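Local coordinates for protein dermonecrotic toxin (Pasteurella multocida, PDB 2EBF) that acts as a dermonecrotic, osteolytic and strongly mitogenic toxin that induces bone resorption and is associated with severe atrophic rhinitis in pigs, at residues A[471-476]-A[548-553]; A[508-511]-A[516-519]; A[365-370]-A[390-395]; A[334-339]-A[521-526]. All coordinates share one frame; numbering follows the deposited sequence.

In the fold
All four contacts lie in the C2 part of this C-terminal fragment, whereas the phosphonate pocket of Gly624 to Ser628 belongs to the C3 region of the toxin. The contacts form a chain, 1 touching 2, 2 touching 4 and 4 touching 3. The centres of 1 and 2 are about 11 Å apart, joined where Ile550 CG1 packs on Pro511 O at 3.6 Å. Those of 2 and 4 are about 9 Å apart, joined by a probable hydrogen bond of 2.7 Å between Ser509 OG and Tyr338 OH. Interaction 3 is more remote, its centre about 22 Å from that of interaction 4, yet Tyr370 O still touches Ile526 CG2 at 3.9 Å. Interactions 2 and 3 are both nested within the loop closed by interaction 4.

Interaction 1: A[471-476]-A[548-553]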
loop_
_atom_site.group_PDB
_atom_site.type_symbol
_atom_site.label_atom_id
_atom_site.label_comp_id
_atom_site.label_asym_id
_atom_site.label_seq_id
_atom_site.Cartn_x
_atom_site.Cartn_y
_atom_site.Cartn_z
ATOM N N ASN A 471 -16.587 -2.471 -11.444
ATOM C CA ASN A 471 -16.897 -3.890 -11.640
ATOM C C ASN A 471 -15.789 -4.807 -11.127
ATOM O O ASN A 471 -15.604 -5.928 -11.625
ATOM C CB ASN A 471 -17.227 -4.190 -13.116
ATOM C CG ASN A 471 -16.090 -3.822 -14.084
ATOM O OD1 ASN A 471 -16.334 -3.596 -15.273
ATOM N ND2 ASN A 471 -14.858 -3.772 -13.588
ATOM N N ASN A 472 -15.057 -4.315 -10.134
ATOM C CA ASN A 472 -13.934 -5.034 -9.568
ATOM C C ASN A 472 -13.704 -4.645 -8.110
ATOM O O ASN A 472 -13.555 -3.465 -7.803
ATOM C CB ASN A 472 -12.678 -4.781 -10.403
ATOM C CG ASN A 472 -11.563 -5.716 -10.050
ATOM O OD1 ASN A 472 -11.335 -6.729 -10.729
ATOM N ND2 ASN A 472 -10.864 -5.400 -8.974
ATOM N N PRO A 473 -13.663 -5.643 -7.206
ATOM C CA PRO A 473 -13.574 -5.356 -5.768
ATOM C C PRO A 473 -12.257 -4.702 -5.339
ATOM O O PRO A 473 -12.213 -4.039 -4.302
ATOM C CB PRO A 473 -13.742 -6.737 -5.122
ATOM C CG PRO A 473 -13.305 -7.717 -6.189
ATOM C CD PRO A 473 -13.704 -7.095 -7.488
ATOM N N TYR A 474 -11.196 -4.888 -6.124
ATOM C CA TYR A 474 -9.900 -4.287 -5.813
ATOM C C TYR A 474 -9.905 -2.789 -6.105
ATOM O O TYR A 474 -9.382 -2.011 -5.317
ATOM C CB TYR A 474 -8.743 -5.020 -6.521
ATOM C CG TYR A 474 -8.677 -6.462 -6.087
ATOM C CD1 TYR A 474 -8.045 -6.822 -4.894
ATOM C CD2 TYR A 474 -9.317 -7.463 -6.823
ATOM C CE1 TYR A 474 -8.010 -8.155 -4.468
ATOM C CE2 TYR A 474 -9.286 -8.798 -6.402
ATOM C CZ TYR A 474 -8.635 -9.128 -5.225
ATOM O OH TYR A 474 -8.616 -10.435 -4.789
ATOM N N LYS A 475 -10.520 -2.392 -7.218
ATOM C CA LYS A 475 -10.680 -0.966 -7.531
ATOM C C LYS A 475 -11.571 -0.315 -6.466
ATOM O O LYS A 475 -11.283 0.783 -5.973
ATOM C CB LYS A 475 -11.275 -0.784 -8.934
ATOM C CG LYS A 475 -11.613 0.673 -9.301
ATOM C CD LYS A 475 -12.424 0.741 -10.570
ATOM C CE LYS A 475 -13.192 2.039 -10.677
ATOM N NZ LYS A 475 -12.302 3.193 -10.993
ATOM N N SER A 476 -12.650 -1.004 -6.105
ATOM C CA SER A 476 -13.565 -0.518 -5.062
ATOM C C SER A 476 -12.853 -0.342 -3.712
ATOM O O SER A 476 -13.051 0.664 -3.025
ATOM C CB SER A 476 -14.762 -1.463 -4.912
ATOM O OG SER A 476 -15.544 -1.493 -6.094
ATOM N N VAL A 548 -16.952 -9.789 4.682
ATOM C CA VAL A 548 -16.324 -11.014 4.167
ATOM C C VAL A 548 -15.030 -10.681 3.407
ATOM O O VAL A 548 -14.801 -9.516 3.067
ATOM C CB VAL A 548 -17.292 -11.800 3.216
ATOM C CG1 VAL A 548 -18.556 -12.278 3.952
ATOM C CG2 VAL A 548 -17.674 -10.968 1.992
ATOM N N PRO A 549 -14.160 -11.689 3.164
ATOM C CA PRO A 549 -13.054 -11.480 2.212
ATOM C C PRO A 549 -13.556 -11.445 0.780
ATOM O O PRO A 549 -14.604 -12.010 0.487
ATOM C CB PRO A 549 -12.178 -12.731 2.392
ATOM C CG PRO A 549 -12.647 -13.365 3.675
ATOM C CD PRO A 549 -14.099 -13.026 3.780
ATOM N N ILE A 550 -12.821 -10.767 -0.099
ATOM C CA ILE A 550 -13.038 -10.891 -1.536
ATOM C C ILE A 550 -12.804 -12.366 -1.883
ATOM O O ILE A 550 -11.906 -12.989 -1.327
ATOM C CB ILE A 550 -12.044 -10.009 -2.336
ATOM C CG1 ILE A 550 -12.377 -8.523 -2.176
ATOM C CG2 ILE A 550 -12.045 -10.394 -3.822
ATOM C CD1 ILE A 550 -11.184 -7.577 -2.423
ATOM N N GLU A 551 -13.636 -12.921 -2.758
ATOM C CA GLU A 551 -13.482 -14.310 -3.192
ATOM C C GLU A 551 -12.306 -14.404 -4.158
ATOM O O GLU A 551 -12.212 -13.618 -5.103
ATOM C CB GLU A 551 -14.753 -14.834 -3.873
ATOM C CG GLU A 551 -15.931 -15.086 -2.917
ATOM C CD GLU A 551 -16.935 -16.078 -3.488
ATOM O OE1 GLU A 551 -17.433 -15.848 -4.621
ATOM O OE2 GLU A 551 -17.227 -17.094 -2.804
ATOM N N VAL A 552 -11.422 -15.371 -3.921
ATOM C CA VAL A 552 -10.206 -15.514 -4.735
ATOM C C VAL A 552 -10.059 -16.885 -5.399
ATOM O O VAL A 552 -10.610 -17.886 -4.924
ATOM C CB VAL A 552 -8.921 -15.214 -3.915
ATOM C CG1 VAL A 552 -8.889 -13.748 -3.467
ATOM C CG2 VAL A 552 -8.790 -16.177 -2.720
ATOM N N THR A 553 -9.342 -16.886 -6.524
ATOM C CA THR A 553 -8.736 -18.073 -7.101
ATOM C C THR A 553 -7.245 -17.913 -6.832
ATOM O O THR A 553 -6.693 -16.825 -7.011
ATOM C CB THR A 553 -8.925 -18.112 -8.624
ATOM O OG1 THR A 553 -10.307 -17.946 -8.943
ATOM C CG2 THR A 553 -8.432 -19.419 -9.201
HETATM O O HOH W 1 -10.079 -12.092 -6.371
#
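Tyr474 OH is gripped by one bridging water and flanked by two methyl groups of the 548-553 segment. The water lies 2.7 Å from Tyr474 OH, in the plane of the ring, and donates to Glu551 O at 2.9 Å. The phenol thus reaches the opposite backbone through solvent, and no direct hydrogen bond crosses the contact. Ile550 CG2 and Val552 CG1 each approach Tyr474 OH to 3.6 Å, so two methyl groups lie against the hydroxyl beside its water. Ile550 does most of the packing. Its CD1 stands over one face of the Tyr474 ring, 4.1 Å from the centroid and 22° off the normal, a CH-pi contact displaced toward the rim. With CG1 placed beside its own backbone N (chi1 -71°), the same residue also brings CG1 to 3.7 Å from Pro473 CB, so it fills the angle between the proline ring and the tyrosine. Asn472 occupies the N-cap position, and its backbone O accepts from Ser476 N at 3.1 Å. Helix 171-180 meets the tyrosine too, through Arg176 and Gln180. The arrangement is a helix N-terminus, the first turn of 473-490, packed against an irregular, extended connection within the C2 region.

Interaction 2: A[508-511]-A[516-519]; sequences NSTP and PMPG
Thr510 and Met517 form the hydrogen-bonded pair of a short antiparallel beta hairpin, strands 510-511 and 516-517. Thr510 N donates to Met517 O at 2.9 Å, in the carbonyl plane, while Met517 N returns a bond of 2.8 Å to Thr510 O, the carbonyl pointing almost straight at the donor (C=O...N angle 168°). Their side chains run side by side on one face, Thr510 OG1 lying 3.7 Å from Met517 CB. That hydroxyl is spoken for elsewhere, by Lys480 NZ, which also bonds Asn508 O. The methionine tail turns away after the contact, bent at chi2, and meets Leu477 and Ile484 of helix 473-490. Toward the hairpin turn the packing opens. Pro511 and Pro516 make the non-hydrogen-bonded pair, their CA atoms 5.0 Å apart and their side chains diverging, and both stay partly exposed. The tight part is the other end, where the residues are buried and the chains close in: Asn508 and Gly519 have CA atoms only 3.9 Å apart, with Asn508 O at 3.2 Å from Gly519 CA. Between these two regions Met517 O receives a further contact, a CA-H...O approach from Ser509 CA at 3.3 Å.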
loop_
_atom_site.group_PDB
_atom_site.type_symbol
_atom_site.label_atom_id
_atom_site.label_comp_id
_atom_site.label_asym_id
_atom_site.label_seq_id
_atom_site.Cartn_x
_atom_site.Cartn_y
_atom_site.Cartn_z
ATOM N N ASN A 508 -20.641 1.149 5.411
ATOM C CA ASN A 508 -20.455 -0.103 6.148
ATOM C C ASN A 508 -19.432 -1.016 5.474
ATOM O O ASN A 508 -18.743 -0.593 4.539
ATOM C CB ASN A 508 -21.804 -0.821 6.307
ATOM C CG ASN A 508 -22.697 -0.152 7.351
ATOM O OD1 ASN A 508 -22.262 0.127 8.476
ATOM N ND2 ASN A 508 -23.947 0.108 6.982
ATOM N N SER A 509 -19.329 -2.259 5.943
ATOM C CA SER A 509 -18.268 -3.158 5.488
ATOM C C SER A 509 -18.450 -3.586 4.047
ATOM O O SER A 509 -19.568 -3.592 3.528
ATOM C CB SER A 509 -18.124 -4.380 6.403
ATOM O OG SER A 509 -17.822 -3.981 7.734
ATOM N N THR A 510 -17.335 -3.901 3.399
ATOM C CA THR A 510 -17.318 -4.441 2.041
ATOM C C THR A 510 -16.197 -5.494 1.988
ATOM O O THR A 510 -15.360 -5.544 2.900
ATOM C CB THR A 510 -17.023 -3.355 0.984
ATOM O OG1 THR A 510 -15.900 -2.571 1.417
ATOM C CG2 THR A 510 -18.255 -2.452 0.727
ATOM N N PRO A 511 -16.204 -6.366 0.960
ATOM C CA PRO A 511 -15.138 -7.369 0.795
ATOM C C PRO A 511 -13.720 -6.799 0.704
ATOM O O PRO A 511 -13.468 -5.865 -0.071
ATOM C CB PRO A 511 -15.522 -8.059 -0.515
ATOM C CG PRO A 511 -17.005 -7.954 -0.558
ATOM C CD PRO A 511 -17.249 -6.532 -0.072
ATOM N N PRO A 516 -12.581 -8.634 5.941
ATOM C CA PRO A 516 -13.424 -7.516 5.535
ATOM C C PRO A 516 -12.686 -6.179 5.474
ATOM O O PRO A 516 -11.702 -5.964 6.188
ATOM C CB PRO A 516 -14.520 -7.482 6.619
ATOM C CG PRO A 516 -14.406 -8.826 7.359
ATOM C CD PRO A 516 -12.942 -9.151 7.276
ATOM N N MET A 517 -13.171 -5.301 4.602
ATOM C CA MET A 517 -12.829 -3.881 4.665
ATOM C C MET A 517 -13.929 -3.154 5.456
ATOM O O MET A 517 -15.050 -3.031 4.972
ATOM C CB MET A 517 -12.729 -3.304 3.254
ATOM C CG MET A 517 -12.602 -1.792 3.186
ATOM S SD MET A 517 -11.063 -1.268 3.951
ATOM C CE MET A 517 -11.098 0.479 3.570
ATOM N N PRO A 518 -13.614 -2.681 6.672
ATOM C CA PRO A 518 -14.629 -2.005 7.477
ATOM C C PRO A 518 -15.039 -0.714 6.789
ATOM O O PRO A 518 -14.275 -0.189 5.976
ATOM C CB PRO A 518 -13.899 -1.699 8.794
ATOM C CG PRO A 518 -12.701 -2.603 8.796
ATOM C CD PRO A 518 -12.316 -2.733 7.363
ATOM N N GLY A 519 -16.231 -0.215 7.103
ATOM C CA GLY A 519 -16.720 1.004 6.484
ATOM C C GLY A 519 -16.292 2.231 7.259
ATOM O O GLY A 519 -15.687 2.117 8.334
#

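Interaction 3: A[365-370]-A[390-395]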
loop_
_atom_site.group_PDB
_atom_site.type_symbol
_atom_site.label_atom_id
_atom_site.label_comp_id
_atom_site.label_asym_id
_atom_site.label_seq_id
_atom_site.Cartn_x
_atom_site.Cartn_y
_atom_site.Cartn_z
ATOM N N LYS A 365 -28.465 12.091 20.794
ATOM C CA LYS A 365 -27.595 10.936 21.008
ATOM C C LYS A 365 -26.438 10.902 20.014
ATOM O O LYS A 365 -25.314 10.616 20.408
ATOM C CB LYS A 365 -28.384 9.624 20.975
ATOM C CG LYS A 365 -27.623 8.435 21.598
ATOM C CD LYS A 365 -28.592 7.431 22.199
ATOM C CE LYS A 365 -27.900 6.481 23.166
ATOM N NZ LYS A 365 -27.749 7.060 24.546
ATOM N N CYS A 366 -26.708 11.199 18.739
ATOM C CA CYS A 366 -25.654 11.218 17.706
ATOM C C CYS A 366 -24.614 12.304 17.981
ATOM O O CYS A 366 -23.398 12.068 17.879
ATOM C CB CYS A 366 -26.251 11.404 16.299
ATOM S SG CYS A 366 -27.159 9.948 15.675
ATOM N N MET A 367 -25.097 13.489 18.330
ATOM C CA MET A 367 -24.215 14.618 18.584
ATOM C C MET A 367 -23.485 14.491 19.926
ATOM O O MET A 367 -22.259 14.621 19.977
ATOM C CB MET A 367 -24.969 15.955 18.464
ATOM C CG MET A 367 -25.348 16.360 17.018
ATOM S SD MET A 367 -23.973 16.507 15.829
ATOM C CE MET A 367 -23.926 14.859 15.120
ATOM N N ASN A 368 -24.221 14.204 20.995
ATOM C CA ASN A 368 -23.651 14.269 22.346
ATOM C C ASN A 368 -22.955 13.000 22.834
ATOM O O ASN A 368 -21.989 13.086 23.597
ATOM C CB ASN A 368 -24.705 14.727 23.359
ATOM C CG ASN A 368 -25.302 16.082 23.010
ATOM O OD1 ASN A 368 -26.491 16.324 23.234
ATOM N ND2 ASN A 368 -24.483 16.974 22.473
ATOM N N THR A 369 -23.431 11.840 22.390
ATOM C CA THR A 369 -22.837 10.555 22.789
ATOM C C THR A 369 -21.903 9.984 21.713
ATOM O O THR A 369 -20.728 9.713 21.985
ATOM C CB THR A 369 -23.932 9.522 23.166
ATOM O OG1 THR A 369 -24.673 10.005 24.291
ATOM C CG2 THR A 369 -23.328 8.175 23.527
ATOM N N TYR A 370 -22.420 9.799 20.497
ATOM C CA TYR A 370 -21.622 9.194 19.428
ATOM C C TYR A 370 -20.620 10.170 18.821
ATOM O O TYR A 370 -19.611 9.749 18.244
ATOM C CB TYR A 370 -22.509 8.627 18.326
ATOM C CG TYR A 370 -23.612 7.699 18.779
ATOM C CD1 TYR A 370 -23.468 6.890 19.910
ATOM C CD2 TYR A 370 -24.797 7.609 18.051
ATOM C CE1 TYR A 370 -24.490 6.025 20.315
ATOM C CE2 TYR A 370 -25.824 6.746 18.444
ATOM C CZ TYR A 370 -25.660 5.960 19.576
ATOM O OH TYR A 370 -26.670 5.111 19.961
ATOM N N THR A 390 -31.113 22.998 12.650
ATOM C CA THR A 390 -31.070 23.792 13.873
ATOM C C THR A 390 -30.782 22.919 15.084
ATOM O O THR A 390 -30.048 23.319 15.990
ATOM C CB THR A 390 -32.404 24.536 14.083
ATOM O OG1 THR A 390 -32.565 25.496 13.036
ATOM C CG2 THR A 390 -32.455 25.264 15.445
ATOM N N THR A 391 -31.366 21.722 15.084
ATOM C CA THR A 391 -31.272 20.812 16.209
ATOM C C THR A 391 -29.870 20.214 16.284
ATOM O O THR A 391 -29.322 20.048 17.375
ATOM C CB THR A 391 -32.370 19.721 16.117
ATOM O OG1 THR A 391 -33.647 20.363 15.955
ATOM C CG2 THR A 391 -32.396 18.854 17.375
ATOM N N PHE A 392 -29.290 19.898 15.132
ATOM C CA PHE A 392 -27.908 19.426 15.088
ATOM C C PHE A 392 -26.959 20.505 15.618
ATOM O O PHE A 392 -26.074 20.212 16.421
ATOM C CB PHE A 392 -27.495 19.012 13.668
ATOM C CG PHE A 392 -27.991 17.646 13.256
ATOM C CD1 PHE A 392 -27.219 16.504 13.502
ATOM C CD2 PHE A 392 -29.216 17.502 12.601
ATOM C CE1 PHE A 392 -27.669 15.226 13.121
ATOM C CE2 PHE A 392 -29.674 16.231 12.210
ATOM C CZ PHE A 392 -28.898 15.098 12.468
ATOM N N ILE A 393 -27.160 21.740 15.163
ATOM C CA ILE A 393 -26.319 22.883 15.539
ATOM C C ILE A 393 -26.404 23.151 17.044
ATOM O O ILE A 393 -25.385 23.368 17.710
ATOM C CB ILE A 393 -26.706 24.144 14.721
ATOM C CG1 ILE A 393 -26.401 23.923 13.230
ATOM C CG2 ILE A 393 -25.992 25.400 15.230
ATOM C CD1 ILE A 393 -26.846 25.072 12.331
ATOM N N ASP A 394 -27.624 23.123 17.572
ATOM C CA ASP A 394 -27.861 23.320 18.999
ATOM C C ASP A 394 -27.185 22.283 19.890
ATOM O O ASP A 394 -26.901 22.555 21.060
ATOM C CB ASP A 394 -29.360 23.334 19.281
ATOM C CG ASP A 394 -30.030 24.608 18.813
ATOM O OD1 ASP A 394 -29.328 25.552 18.382
ATOM O OD2 ASP A 394 -31.275 24.671 18.901
ATOM N N ASN A 395 -26.943 21.094 19.344
ATOM C CA ASN A 395 -26.254 20.040 20.080
ATOM C C ASN A 395 -24.765 19.959 19.743
ATOM O O ASN A 395 -24.105 18.960 20.033
ATOM C CB ASN A 395 -26.962 18.698 19.876
ATOM C CG ASN A 395 -28.293 18.644 20.597
ATOM O OD1 ASN A 395 -29.350 18.922 20.015
ATOM N ND2 ASN A 395 -28.247 18.345 21.886
#
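Met367 spreads its side chain over two residues of the 390-395 segment, its root on Asn395 and its outer part on Phe392. At the root, Met367 CB lies 3.7 Å from Asn395 CB and 3.5 Å from Asn395 O, where the two backbones also come nearest, with the CA atoms of these residues 6.0 Å apart. Farther out, Met367 CG approaches Phe392 CD1 at 4.0 Å, and the two side chains cross at about a right angle. Bends at chi2 and chi3 curl the methionine round the near rim of the ring, so that SD ends 5.4 Å from the Phe392 centroid and 84° off its normal. That is a Met-aromatic contact at the ring edge, with the sulfur essentially in plane.

The polar side of the interface is more exposed. Asn395 ND2 donates to Asn368 OD1 at 3.0 Å, but the bond is noticeably bent, with an N-H...O angle of 135°. The two amide planes stand 56° apart, and the acceptor lies outside the plane of the donating amide, consistent with a bond of modest strength. Asn395 O accepts from Lys497 NZ. On the first helix, Lys365 O accepts from Thr369 N and also from Tyr370 N, five residues on, the bond of a wider pi-type turn.

The contact joins helix 359-370 to the end of helix 389-394; the latter helix belongs to the connection between parallel strands 372-376 and 399-402. Val499 of strand 498-502 touches both Met367 and Phe392, while Phe375 of strand 372-376 meets the phenylalanine.

Interaction 4: A[334-339]-A[521-526]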
loop_
_atom_site.group_PDB
_atom_site.type_symbol
_atom_site.label_atom_id
_atom_site.label_comp_id
_atom_site.label_asym_id
_atom_site.label_seq_id
_atom_site.Cartn_x
_atom_site.Cartn_y
_atom_site.Cartn_z
ATOM N N GLU A 334 -6.014 -4.873 8.548
ATOM C CA GLU A 334 -5.431 -5.995 9.286
ATOM C C GLU A 334 -5.817 -5.986 10.755
ATOM O O GLU A 334 -5.637 -4.990 11.455
ATOM C CB GLU A 334 -3.903 -6.017 9.155
ATOM C CG GLU A 334 -3.419 -6.562 7.835
ATOM C CD GLU A 334 -1.896 -6.640 7.729
ATOM O OE1 GLU A 334 -1.420 -6.932 6.608
ATOM O OE2 GLU A 334 -1.184 -6.420 8.747
ATOM N N SER A 335 -6.354 -7.114 11.211
ATOM C CA SER A 335 -6.760 -7.267 12.604
ATOM C C SER A 335 -7.655 -6.114 13.086
ATOM O O SER A 335 -7.548 -5.675 14.240
ATOM C CB SER A 335 -5.524 -7.419 13.511
ATOM O OG SER A 335 -4.877 -8.666 13.266
ATOM N N PHE A 336 -8.518 -5.596 12.210
ATOM C CA PHE A 336 -9.484 -4.602 12.676
ATOM C C PHE A 336 -10.416 -5.330 13.622
ATOM O O PHE A 336 -10.921 -6.398 13.290
ATOM C CB PHE A 336 -10.279 -3.944 11.540
ATOM C CG PHE A 336 -11.268 -2.916 12.028
ATOM C CD1 PHE A 336 -10.853 -1.613 12.302
ATOM C CD2 PHE A 336 -12.595 -3.255 12.258
ATOM C CE1 PHE A 336 -11.754 -0.660 12.781
ATOM C CE2 PHE A 336 -13.513 -2.312 12.733
ATOM C CZ PHE A 336 -13.090 -1.008 12.997
ATOM N N ASP A 337 -10.615 -4.769 14.812
ATOM C CA ASP A 337 -11.502 -5.377 15.794
ATOM C C ASP A 337 -12.891 -4.745 15.684
ATOM O O ASP A 337 -13.062 -3.560 15.974
ATOM C CB ASP A 337 -10.925 -5.210 17.207
ATOM C CG ASP A 337 -11.740 -5.923 18.277
ATOM O OD1 ASP A 337 -12.610 -6.758 17.952
ATOM O OD2 ASP A 337 -11.482 -5.664 19.467
ATOM N N TYR A 338 -13.861 -5.548 15.251
ATOM C CA TYR A 338 -15.256 -5.120 15.142
ATOM C C TYR A 338 -16.000 -5.159 16.476
ATOM O O TYR A 338 -17.142 -4.705 16.566
ATOM C CB TYR A 338 -16.011 -6.026 14.187
ATOM C CG TYR A 338 -15.843 -5.731 12.724
ATOM C CD1 TYR A 338 -14.839 -6.347 11.986
ATOM C CD2 TYR A 338 -16.727 -4.880 12.062
ATOM C CE1 TYR A 338 -14.699 -6.107 10.612
ATOM C CE2 TYR A 338 -16.601 -4.635 10.693
ATOM C CZ TYR A 338 -15.588 -5.247 9.981
ATOM O OH TYR A 338 -15.466 -5.011 8.633
ATOM N N THR A 339 -15.363 -5.718 17.504
ATOM C CA THR A 339 -15.996 -5.859 18.821
ATOM C C THR A 339 -16.544 -4.545 19.426
ATOM O O THR A 339 -17.708 -4.499 19.837
ATOM C CB THR A 339 -15.072 -6.653 19.800
ATOM O OG1 THR A 339 -15.105 -8.033 19.427
ATOM C CG2 THR A 339 -15.549 -6.530 21.243
ATOM N N VAL A 521 -17.983 4.064 8.972
ATOM C CA VAL A 521 -18.786 4.122 10.169
ATOM C C VAL A 521 -18.154 3.254 11.263
ATOM O O VAL A 521 -18.098 3.650 12.435
ATOM C CB VAL A 521 -20.233 3.772 9.733
ATOM C CG1 VAL A 521 -20.896 2.681 10.525
ATOM C CG2 VAL A 521 -21.042 5.016 9.544
ATOM N N GLN A 522 -17.625 2.097 10.866
ATOM C CA GLN A 522 -16.850 1.263 11.794
ATOM C C GLN A 522 -15.567 1.947 12.237
ATOM O O GLN A 522 -15.268 1.993 13.431
ATOM C CB GLN A 522 -16.560 -0.107 11.189
ATOM C CG GLN A 522 -17.780 -0.994 11.130
ATOM C CD GLN A 522 -18.746 -0.596 10.039
ATOM O OE1 GLN A 522 -18.336 -0.255 8.930
ATOM N NE2 GLN A 522 -20.041 -0.662 10.337
ATOM N N TYR A 523 -14.802 2.474 11.286
ATOM C CA TYR A 523 -13.577 3.178 11.645
ATOM C C TYR A 523 -13.837 4.404 12.504
ATOM O O TYR A 523 -13.061 4.680 13.410
ATOM C CB TYR A 523 -12.764 3.559 10.414
ATOM C CG TYR A 523 -11.950 2.426 9.833
ATOM C CD1 TYR A 523 -10.785 1.972 10.467
ATOM C CD2 TYR A 523 -12.326 1.827 8.637
ATOM C CE1 TYR A 523 -10.025 0.931 9.924
ATOM C CE2 TYR A 523 -11.567 0.789 8.081
ATOM C CZ TYR A 523 -10.424 0.351 8.728
ATOM O OH TYR A 523 -9.682 -0.676 8.175
ATOM N N LEU A 524 -14.931 5.121 12.242
ATOM C CA LEU A 524 -15.220 6.366 12.971
ATOM C C LEU A 524 -16.046 6.153 14.246
ATOM O O LEU A 524 -16.304 7.105 14.991
ATOM C CB LEU A 524 -15.890 7.405 12.056
ATOM C CG LEU A 524 -15.063 7.964 10.885
ATOM C CD1 LEU A 524 -15.919 8.899 10.021
ATOM C CD2 LEU A 524 -13.789 8.702 11.376
ATOM N N LYS A 525 -16.445 4.908 14.498
ATOM C CA LYS A 525 -17.182 4.550 15.717
ATOM C C LYS A 525 -18.551 5.251 15.785
ATOM O O LYS A 525 -18.969 5.719 16.846
ATOM C CB LYS A 525 -16.369 4.863 16.986
ATOM C CG LYS A 525 -14.925 4.322 17.029
ATOM C CD LYS A 525 -13.867 5.395 16.750
ATOM C CE LYS A 525 -13.790 6.438 17.855
ATOM N NZ LYS A 525 -12.820 7.535 17.535
ATOM N N ILE A 526 -19.236 5.327 14.650
ATOM C CA ILE A 526 -20.547 5.989 14.566
ATOM C C ILE A 526 -21.543 5.070 13.859
ATOM O O ILE A 526 -21.133 4.071 13.288
ATOM C CB ILE A 526 -20.448 7.355 13.835
ATOM C CG1 ILE A 526 -19.924 7.172 12.394
ATOM C CG2 ILE A 526 -19.584 8.323 14.665
ATOM C CD1 ILE A 526 -19.860 8.461 11.571
#
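The loop between helices 312-333 and 339-345 packs here against the C-terminal part of helix 520-524, where a Schellman motif follows: Lys525 has a positive phi of 63° and Ile526 N bonds back to Val521 O at 3.0 Å. Phe336 carries the contact. With its ring anti to its own backbone N (chi1 -180°) it extends straight to the helix and meets two consecutive residues. On one side Phe336 CD1 lies 3.6 Å from Tyr523 CE1. The two rings meet obliquely, centroids 4.8 Å apart and planes inclined at 58°. At the far end of the ring, Phe336 CZ comes to 3.7 Å from Gln522 O, which sits at the ring edge near its plane, and to 4.0 Å from Gln522 CB.

Tyr338 widens the patch: its CE2 packs on Gln522 CG at 3.9 Å, while within the loop Phe336 CD2 rests over one face of the Tyr338 ring. Asp337, between the two aromatics in sequence, accepts from Thr339 N at 3.0 Å, a capping bond that leads into helix 339-345 and reaches Asp337 OD1 from above the carboxylate plane.

No hydrogen bond links the two segments. The polar ends are directed elsewhere: Gln522 OE1 to Gly519 N, Gln522 NE2 to Asn508 OD1, and Tyr338 OH to Ser509 OG. Cohesion across the interface therefore comes from aromatic and aliphatic packing, probably helped slightly by the edge C-H at Phe336 CZ, near the carbonyl of Gln522.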